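Local coordinates for beta-lactamase-related domain-containing protein (Bacteroides dorei DSM 17855, PDB 5TGF) that is a putative beta-lactamase-family serine hydrolase, not characterised in function, that can also bind calcium, at residues V72-E84 with A94-H106. Residues are numbered along the deposited sequence; the frame is centred on the assembly and turned at random.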
ATOM      1  N   VAL A  72      -0.127 -16.550   4.652  1.00 15.68           N
ATOM      2  CA  VAL A  72      -0.604 -17.477   3.640  1.00 18.45           C
ATOM      3  C   VAL A  72       0.479 -18.514   3.295  1.00 18.58           C
ATOM      4  O   VAL A  72       0.165 -19.670   3.085  1.00 21.07           O
ATOM      5  CB  VAL A  72      -1.073 -16.742   2.385  1.00 16.35           C
ATOM      6  CG1 VAL A  72      -1.179 -17.671   1.171  1.00 17.34           C
ATOM      7  CG2 VAL A  72      -2.394 -16.029   2.678  1.00 17.51           C
ATOM      8  N   ASP A  73       1.720 -18.074   3.229  1.00 20.00           N
ATOM      9  CA  ASP A  73       2.838 -18.964   2.947  1.00 21.40           C
ATOM     10  C   ASP A  73       3.041 -20.051   4.036  1.00 22.24           C
ATOM     11  O   ASP A  73       3.552 -21.121   3.732  1.00 26.24           O
ATOM     12  CB  ASP A  73       4.131 -18.154   2.760  1.00 19.95           C
ATOM     13  CG  ASP A  73       4.183 -17.400   1.418  1.00 22.67           C
ATOM     14  OD1 ASP A  73       3.299 -17.606   0.557  1.00 20.10           O
ATOM     15  OD2 ASP A  73       5.099 -16.568   1.232  1.00 23.89           O
ATOM     16  N   ARG A  74       2.688 -19.748   5.278  1.00 21.10           N
ATOM     17  CA  ARG A  74       3.006 -20.585   6.467  1.00 24.97           C
ATOM     18  C   ARG A  74       1.824 -21.397   7.049  1.00 25.32           C
ATOM     19  O   ARG A  74       2.013 -22.139   8.010  1.00 25.28           O
ATOM     20  CB  ARG A  74       3.527 -19.702   7.600  1.00 24.33           C
ATOM     21  CG  ARG A  74       4.939 -19.219   7.431  1.00 29.88           C
ATOM     22  CD  ARG A  74       5.223 -18.109   8.428  1.00 32.81           C
ATOM     23  NE  ARG A  74       6.620 -17.697   8.413  1.00 30.69           N
ATOM     24  CZ  ARG A  74       7.183 -17.000   7.444  1.00 31.25           C
ATOM     25  NH1 ARG A  74       6.478 -16.596   6.391  1.00 36.01           N
ATOM     26  NH2 ARG A  74       8.461 -16.681   7.539  1.00 39.81           N
ATOM     27  N   THR A  75       0.613 -21.176   6.564  1.00 23.29           N
ATOM     28  CA  THR A  75      -0.595 -21.748   7.183  1.00 21.25           C
ATOM     29  C   THR A  75      -1.535 -22.237   6.088  1.00 20.43           C
ATOM     30  O   THR A  75      -1.241 -22.117   4.913  1.00 21.75           O
ATOM     31  CB  THR A  75      -1.340 -20.705   8.034  1.00 23.71           C
ATOM     32  OG1 THR A  75      -1.798 -19.648   7.184  1.00 23.74           O
ATOM     33  CG2 THR A  75      -0.461 -20.143   9.159  1.00 21.03           C
ATOM     34  N   ASP A  76      -2.676 -22.797   6.477  1.00 23.38           N
ATOM     35  CA  ASP A  76      -3.735 -23.162   5.540  1.00 24.97           C
ATOM     36  C   ASP A  76      -4.553 -21.948   5.040  1.00 22.06           C
ATOM     37  O   ASP A  76      -5.430 -22.099   4.202  1.00 22.52           O
ATOM     38  CB  ASP A  76      -4.673 -24.173   6.219  1.00 30.55           C
ATOM     39  CG  ASP A  76      -5.727 -24.752   5.273  1.00 30.51           C
ATOM     40  OD1 ASP A  76      -5.376 -25.329   4.225  1.00 35.95           O
ATOM     41  OD2 ASP A  76      -6.921 -24.651   5.594  1.00 34.16           O
ATOM     42  N   LEU A  77      -4.258 -20.751   5.533  1.00 19.58           N
ATOM     43  CA  LEU A  77      -4.895 -19.523   4.995  1.00 18.80           C
ATOM     44  C   LEU A  77      -4.562 -19.371   3.526  1.00 19.35           C
ATOM     45  O   LEU A  77      -3.411 -19.582   3.117  1.00 19.66           O
ATOM     46  CB  LEU A  77      -4.411 -18.290   5.768  1.00 19.48           C
ATOM     47  CG  LEU A  77      -5.119 -16.990   5.370  1.00 18.49           C
ATOM     48  CD1 LEU A  77      -6.606 -17.020   5.756  1.00 19.20           C
ATOM     49  CD2 LEU A  77      -4.415 -15.830   6.050  1.00 18.62           C
ATOM     50  N   SER A  78      -5.575 -19.076   2.719  1.00 19.04           N
ATOM     51  CA  SER A  78      -5.407 -18.972   1.279  1.00 22.93           C
ATOM     52  C   SER A  78      -6.171 -17.761   0.729  1.00 21.93           C
ATOM     53  O   SER A  78      -7.173 -17.354   1.285  1.00 17.36           O
ATOM     54  CB  SER A  78      -5.879 -20.257   0.599  1.00 28.66           C
ATOM     55  OG  SER A  78      -6.387 -20.010  -0.711  1.00 35.77           O
ATOM     56  N   TRP A  79      -5.711 -17.239  -0.401  1.00 21.37           N
ATOM     57  CA  TRP A  79      -6.312 -16.056  -1.009  1.00 20.55           C
ATOM     58  C   TRP A  79      -7.774 -16.261  -1.369  1.00 22.70           C
ATOM     59  O   TRP A  79      -8.550 -15.301  -1.423  1.00 19.94           O
ATOM     60  CB  TRP A  79      -5.546 -15.682  -2.273  1.00 18.53           C
ATOM     61  CG  TRP A  79      -4.093 -15.368  -2.007  1.00 19.07           C
ATOM     62  CD1 TRP A  79      -3.024 -16.057  -2.468  1.00 18.76           C
ATOM     63  CD2 TRP A  79      -3.566 -14.339  -1.129  1.00 17.11           C
ATOM     64  NE1 TRP A  79      -1.855 -15.473  -2.004  1.00 20.72           N
ATOM     65  CE2 TRP A  79      -2.169 -14.440  -1.158  1.00 17.01           C
ATOM     66  CE3 TRP A  79      -4.151 -13.380  -0.307  1.00 17.08           C
ATOM     67  CZ2 TRP A  79      -1.333 -13.565  -0.456  1.00 19.11           C
ATOM     68  CZ3 TRP A  79      -3.326 -12.496   0.405  1.00 15.91           C
ATOM     69  CH2 TRP A  79      -1.919 -12.594   0.317  1.00 16.93           C
ATOM     70  N   ASP A  80      -8.159 -17.510  -1.638  1.00 26.21           N
ATOM     71  CA  ASP A  80      -9.534 -17.816  -1.995  1.00 24.66           C
ATOM     72  C   ASP A  80     -10.405 -18.278  -0.823  1.00 21.63           C
ATOM     73  O   ASP A  80     -11.573 -18.594  -1.022  1.00 22.42           O
ATOM     74  CB  ASP A  80      -9.524 -18.838  -3.121  1.00 29.04           C
ATOM     75  CG  ASP A  80      -8.792 -18.318  -4.368  1.00 34.88           C
ATOM     76  OD1 ASP A  80      -9.052 -17.173  -4.793  1.00 32.13           O
ATOM     77  OD2 ASP A  80      -7.921 -19.034  -4.904  1.00 46.81           O
ATOM     78  N   ASP A  81      -9.898 -18.175   0.405  1.00 20.42           N
ATOM     79  CA  ASP A  81     -10.694 -18.504   1.576  1.00 19.73           C
ATOM     80  C   ASP A  81     -11.787 -17.453   1.867  1.00 20.33           C
ATOM     81  O   ASP A  81     -11.543 -16.239   1.789  1.00 19.35           O
ATOM     82  CB  ASP A  81      -9.823 -18.641   2.808  1.00 19.77           C
ATOM     83  CG  ASP A  81      -8.992 -19.926   2.830  1.00 21.57           C
ATOM     84  OD1 ASP A  81      -9.110 -20.748   1.920  1.00 24.05           O
ATOM     85  OD2 ASP A  81      -8.185 -20.080   3.765  1.00 24.16           O
ATOM     86  N   PRO A  82     -12.978 -17.908   2.245  1.00 19.56           N
ATOM     87  CA  PRO A  82     -13.999 -16.968   2.723  1.00 19.78           C
ATOM     88  C   PRO A  82     -13.780 -16.562   4.155  1.00 18.58           C
ATOM     89  O   PRO A  82     -13.221 -17.330   4.956  1.00 16.31           O
ATOM     90  CB  PRO A  82     -15.316 -17.748   2.602  1.00 22.42           C
ATOM     91  CG  PRO A  82     -14.950 -19.171   2.387  1.00 23.26           C
ATOM     92  CD  PRO A  82     -13.446 -19.310   2.288  1.00 23.18           C
ATOM     93  N   VAL A  83     -14.292 -15.382   4.496  1.00 17.37           N
ATOM     94  CA  VAL A  83     -14.154 -14.841   5.842  1.00 17.65           C
ATOM     95  C   VAL A  83     -14.607 -15.864   6.912  1.00 18.99           C
ATOM     96  O   VAL A  83     -13.918 -16.068   7.894  1.00 19.10           O
ATOM     97  CB  VAL A  83     -14.946 -13.506   5.989  1.00 18.57           C
ATOM     98  CG1 VAL A  83     -15.010 -13.035   7.425  1.00 18.48           C
ATOM     99  CG2 VAL A  83     -14.325 -12.408   5.127  1.00 18.46           C
ATOM    100  N   GLU A  84     -15.771 -16.477   6.693  1.00 20.96           N
ATOM    101  CA  GLU A  84     -16.413 -17.325   7.683  1.00 25.94           C
ATOM    102  C   GLU A  84     -15.679 -18.632   7.942  1.00 24.88           C
ATOM    103  O   GLU A  84     -15.893 -19.261   8.971  1.00 24.07           O
ATOM    104  CB  GLU A  84     -17.869 -17.604   7.260  1.00 30.04           C
ATOM    105  CG  GLU A  84     -17.979 -18.395   5.953  1.00 32.68           C
ATOM    106  CD  GLU A  84     -19.234 -18.052   5.165  1.00 38.47           C
ATOM    107  OE1 GLU A  84     -19.287 -18.359   3.947  1.00 40.57           O
ATOM    108  OE2 GLU A  84     -20.167 -17.446   5.747  1.00 37.37           O
ATOM    109  N   ALA A  94     -24.180 -12.173   4.928  1.00 27.88           N
ATOM    110  CA  ALA A  94     -23.694 -12.221   3.544  1.00 29.14           C
ATOM    111  C   ALA A  94     -22.188 -11.923   3.414  1.00 27.66           C
ATOM    112  O   ALA A  94     -21.548 -12.372   2.468  1.00 24.69           O
ATOM    113  CB  ALA A  94     -24.494 -11.255   2.687  1.00 33.96           C
ATOM    114  N   LYS A  95     -21.631 -11.165   4.361  1.00 26.55           N
ATOM    115  CA  LYS A  95     -20.205 -10.863   4.359  1.00 23.03           C
ATOM    116  C   LYS A  95     -19.343 -12.089   4.602  1.00 23.90           C
ATOM    117  O   LYS A  95     -18.148 -12.040   4.332  1.00 23.08           O
ATOM    118  CB  LYS A  95     -19.853  -9.829   5.438  1.00 23.83           C
ATOM    119  CG  LYS A  95     -20.450  -8.454   5.182  1.00 25.06           C
ATOM    120  CD  LYS A  95     -19.892  -7.392   6.115  1.00 23.72           C
ATOM    121  CE  LYS A  95     -20.332  -7.602   7.560  1.00 26.44           C
ATOM    122  NZ  LYS A  95     -21.801  -7.467   7.788  1.00 28.06           N
ATOM    123  N   GLY A  96     -19.899 -13.135   5.221  1.00 22.30           N
ATOM    124  CA  GLY A  96     -19.116 -14.333   5.524  1.00 21.02           C
ATOM    125  C   GLY A  96     -18.506 -14.981   4.288  1.00 19.65           C
ATOM    126  O   GLY A  96     -17.490 -15.680   4.384  1.00 19.94           O
ATOM    127  N   GLY A  97     -19.139 -14.767   3.136  1.00 17.09           N
ATOM    128  CA  GLY A  97     -18.684 -15.379   1.890  1.00 19.54           C
ATOM    129  C   GLY A  97     -17.667 -14.585   1.092  1.00 20.11           C
ATOM    130  O   GLY A  97     -17.177 -15.058   0.049  1.00 21.45           O
ATOM    131  N   ILE A  98     -17.343 -13.383   1.569  1.00 18.33           N
ATOM    132  CA  ILE A  98     -16.302 -12.566   0.944  1.00 17.05           C
ATOM    133  C   ILE A  98     -14.962 -13.306   0.985  1.00 16.17           C
ATOM    134  O   ILE A  98     -14.619 -13.929   1.998  1.00 15.63           O
ATOM    135  CB  ILE A  98     -16.193 -11.188   1.630  1.00 16.87           C
ATOM    136  CG1 ILE A  98     -17.497 -10.400   1.457  1.00 16.92           C
ATOM    137  CG2 ILE A  98     -15.038 -10.377   1.032  1.00 17.01           C
ATOM    138  CD1 ILE A  98     -17.655  -9.111   2.248  1.00 18.13           C
ATOM    139  N   LEU A  99     -14.209 -13.265  -0.105  1.00 16.60           N
ATOM    140  CA  LEU A  99     -12.877 -13.902  -0.121  1.00 18.59           C
ATOM    141  C   LEU A  99     -11.784 -12.962   0.362  1.00 18.07           C
ATOM    142  O   LEU A  99     -11.885 -11.739   0.209  1.00 17.51           O
ATOM    143  CB  LEU A  99     -12.535 -14.398  -1.526  1.00 19.69           C
ATOM    144  CG  LEU A  99     -13.612 -15.262  -2.189  1.00 21.31           C
ATOM    145  CD1 LEU A  99     -13.157 -15.724  -3.549  1.00 21.14           C
ATOM    146  CD2 LEU A  99     -13.950 -16.453  -1.303  1.00 22.96           C
ATOM    147  N   LEU A 100     -10.717 -13.545   0.891  1.00 17.00           N
ATOM    148  CA  LEU A 100      -9.587 -12.770   1.353  1.00 17.61           C
ATOM    149  C   LEU A 100      -9.016 -11.861   0.248  1.00 16.65           C
ATOM    150  O   LEU A 100      -8.719 -10.697   0.496  1.00 16.88           O
ATOM    151  CB  LEU A 100      -8.513 -13.688   1.909  1.00 17.87           C
ATOM    152  CG  LEU A 100      -7.189 -13.050   2.292  1.00 16.93           C
ATOM    153  CD1 LEU A 100      -7.344 -11.992   3.390  1.00 17.46           C
ATOM    154  CD2 LEU A 100      -6.231 -14.152   2.713  1.00 16.48           C
ATOM    155  N   ARG A 101      -8.874 -12.389  -0.954  1.00 15.70           N
ATOM    156  CA  ARG A 101      -8.359 -11.592  -2.072  1.00 15.47           C
ATOM    157  C   ARG A 101      -9.302 -10.432  -2.427  1.00 15.55           C
ATOM    158  O   ARG A 101      -8.843  -9.400  -2.947  1.00 14.51           O
ATOM    159  CB  ARG A 101      -8.115 -12.476  -3.293  1.00 17.14           C
ATOM    160  CG  ARG A 101      -9.347 -13.140  -3.879  1.00 19.85           C
ATOM    161  CD  ARG A 101      -8.981 -13.820  -5.199  1.00 22.84           C
ATOM    162  NE  ARG A 101     -10.071 -14.595  -5.751  1.00 21.90           N
ATOM    163  CZ  ARG A 101     -11.109 -14.109  -6.422  1.00 24.53           C
ATOM    164  NH1 ARG A 101     -11.231 -12.817  -6.694  1.00 24.16           N
ATOM    165  NH2 ARG A 101     -12.036 -14.953  -6.835  1.00 26.73           N
ATOM    166  N   GLN A 102     -10.600 -10.575  -2.132  1.00 14.87           N
ATOM    167  CA  GLN A 102     -11.566  -9.500  -2.419  1.00 15.60           C
ATOM    168  C   GLN A 102     -11.446  -8.373  -1.404  1.00 16.02           C
ATOM    169  O   GLN A 102     -11.593  -7.188  -1.756  1.00 16.06           O
ATOM    170  CB  GLN A 102     -13.010 -10.001  -2.440  1.00 16.34           C
ATOM    171  CG  GLN A 102     -13.266 -10.877  -3.668  1.00 18.92           C
ATOM    172  CD  GLN A 102     -14.608 -11.608  -3.668  1.00 16.15           C
ATOM    173  OE1 GLN A 102     -15.169 -11.939  -2.629  1.00 15.36           O
ATOM    174  NE2 GLN A 102     -15.074 -11.929  -4.859  1.00 18.31           N
ATOM    175  N   LEU A 103     -11.208  -8.741  -0.160  1.00 13.56           N
ATOM    176  CA  LEU A 103     -10.952  -7.756   0.886  1.00 15.87           C
ATOM    177  C   LEU A 103      -9.773  -6.857   0.502  1.00 15.01           C
ATOM    178  O   LEU A 103      -9.851  -5.649   0.616  1.00 17.71           O
ATOM    179  CB  LEU A 103     -10.692  -8.444   2.255  1.00 14.84           C
ATOM    180  CG  LEU A 103     -11.861  -9.237   2.866  1.00 15.13           C
ATOM    181  CD1 LEU A 103     -11.407 -10.125   4.025  1.00 17.45           C
ATOM    182  CD2 LEU A 103     -13.002  -8.333   3.302  1.00 15.86           C
ATOM    183  N   LEU A 104      -8.701  -7.460   0.011  1.00 15.28           N
ATOM    184  CA  LEU A 104      -7.456  -6.733  -0.214  1.00 15.16           C
ATOM    185  C   LEU A 104      -7.395  -6.027  -1.572  1.00 14.16           C
ATOM    186  O   LEU A 104      -6.353  -5.486  -1.921  1.00 15.60           O
ATOM    187  CB  LEU A 104      -6.278  -7.692  -0.079  1.00 15.68           C
ATOM    188  CG  LEU A 104      -5.984  -8.225   1.310  1.00 17.82           C
ATOM    189  CD1 LEU A 104      -5.081  -9.442   1.265  1.00 17.33           C
ATOM    190  CD2 LEU A 104      -5.354  -7.156   2.178  1.00 21.13           C
ATOM    191  N   SER A 105      -8.444  -6.168  -2.390  1.00 12.20           N
ATOM    192  CA  SER A 105      -8.471  -5.576  -3.721  1.00 12.65           C
ATOM    193  C   SER A 105      -9.574  -4.534  -3.862  1.00 11.67           C
ATOM    194  O   SER A 105      -9.824  -4.060  -4.961  1.00 12.95           O
ATOM    195  CB  SER A 105      -8.647  -6.656  -4.778  1.00 13.63           C
ATOM    196  OG  SER A 105      -9.900  -7.327  -4.622  1.00 14.77           O
ATOM    197  N   HIS A 106     -10.181  -4.128  -2.735  1.00 11.28           N
ATOM    198  CA  HIS A 106     -11.237  -3.148  -2.714  1.00 11.01           C
ATOM    199  C   HIS A 106     -12.481  -3.582  -3.499  1.00 12.04           C
ATOM    200  O   HIS A 106     -13.155  -2.736  -4.103  1.00 12.91           O
ATOM    201  CB  HIS A 106     -10.723  -1.807  -3.198  1.00 11.19           C
ATOM    202  CG  HIS A 106      -9.550  -1.333  -2.408  1.00 12.07           C
ATOM    203  ND1 HIS A 106      -9.639  -1.083  -1.054  1.00 12.80           N
ATOM    204  CD2 HIS A 106      -8.248  -1.170  -2.741  1.00 12.63           C
ATOM    205  CE1 HIS A 106      -8.444  -0.758  -0.595  1.00 13.05           C
ATOM    206  NE2 HIS A 106      -7.599  -0.761  -1.607  1.00 12.57           N
TER
HETATM  207  O   HOH W   1     -12.127 -18.087  -5.963  1.00 42.04           O
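Pro82 and Leu99 form a single beta bridge, where two irregular backbones run past each other. Asp81 O takes the N-H of Leu100 at 3.0 Å, and Ile98 O takes that of Val83 at 2.9 Å. Beyond the bridge, Glu84 N donates to Gly96 O (3.0 Å), while Arg101 N bonds to Trp79 O (3.0 Å), so the first turn of helix 100-103 is held through its amides. Gln102 OE1, from within that helix, receives the N-H of its N-cap residue, Leu99.

One salt bridge crosses the contact, between Asp80 and Arg101. Arg101 CG stands between its own N and carbonyl carbon (chi1 63°), and the chain then runs extended to bring NE within 2.9 Å of Asp80 OD1, in the guanidinium plane; the carboxylate is turned 78° from that plane. A water accepts from Arg101 NH2.

These segments belong to the helical part of the beta-lactamase fold: Trp79 and Leu104 rest on Ile68 of helix 60-74, which starts near a probable SxxK motif, and Leu100 and Leu103 on helix 150-163.

Apolar side chains meet around Leu100. Its CD2 wedges between Leu77 CG and Trp79 CE3, 3.7 Å from the latter. Leu104 CD1 meets the indole edge at Trp79 CZ3 (3.6 Å), and Val83 CG2 touches Leu103 CD1 (3.9 Å), with Ala151 and Ile154 lying against Leu103.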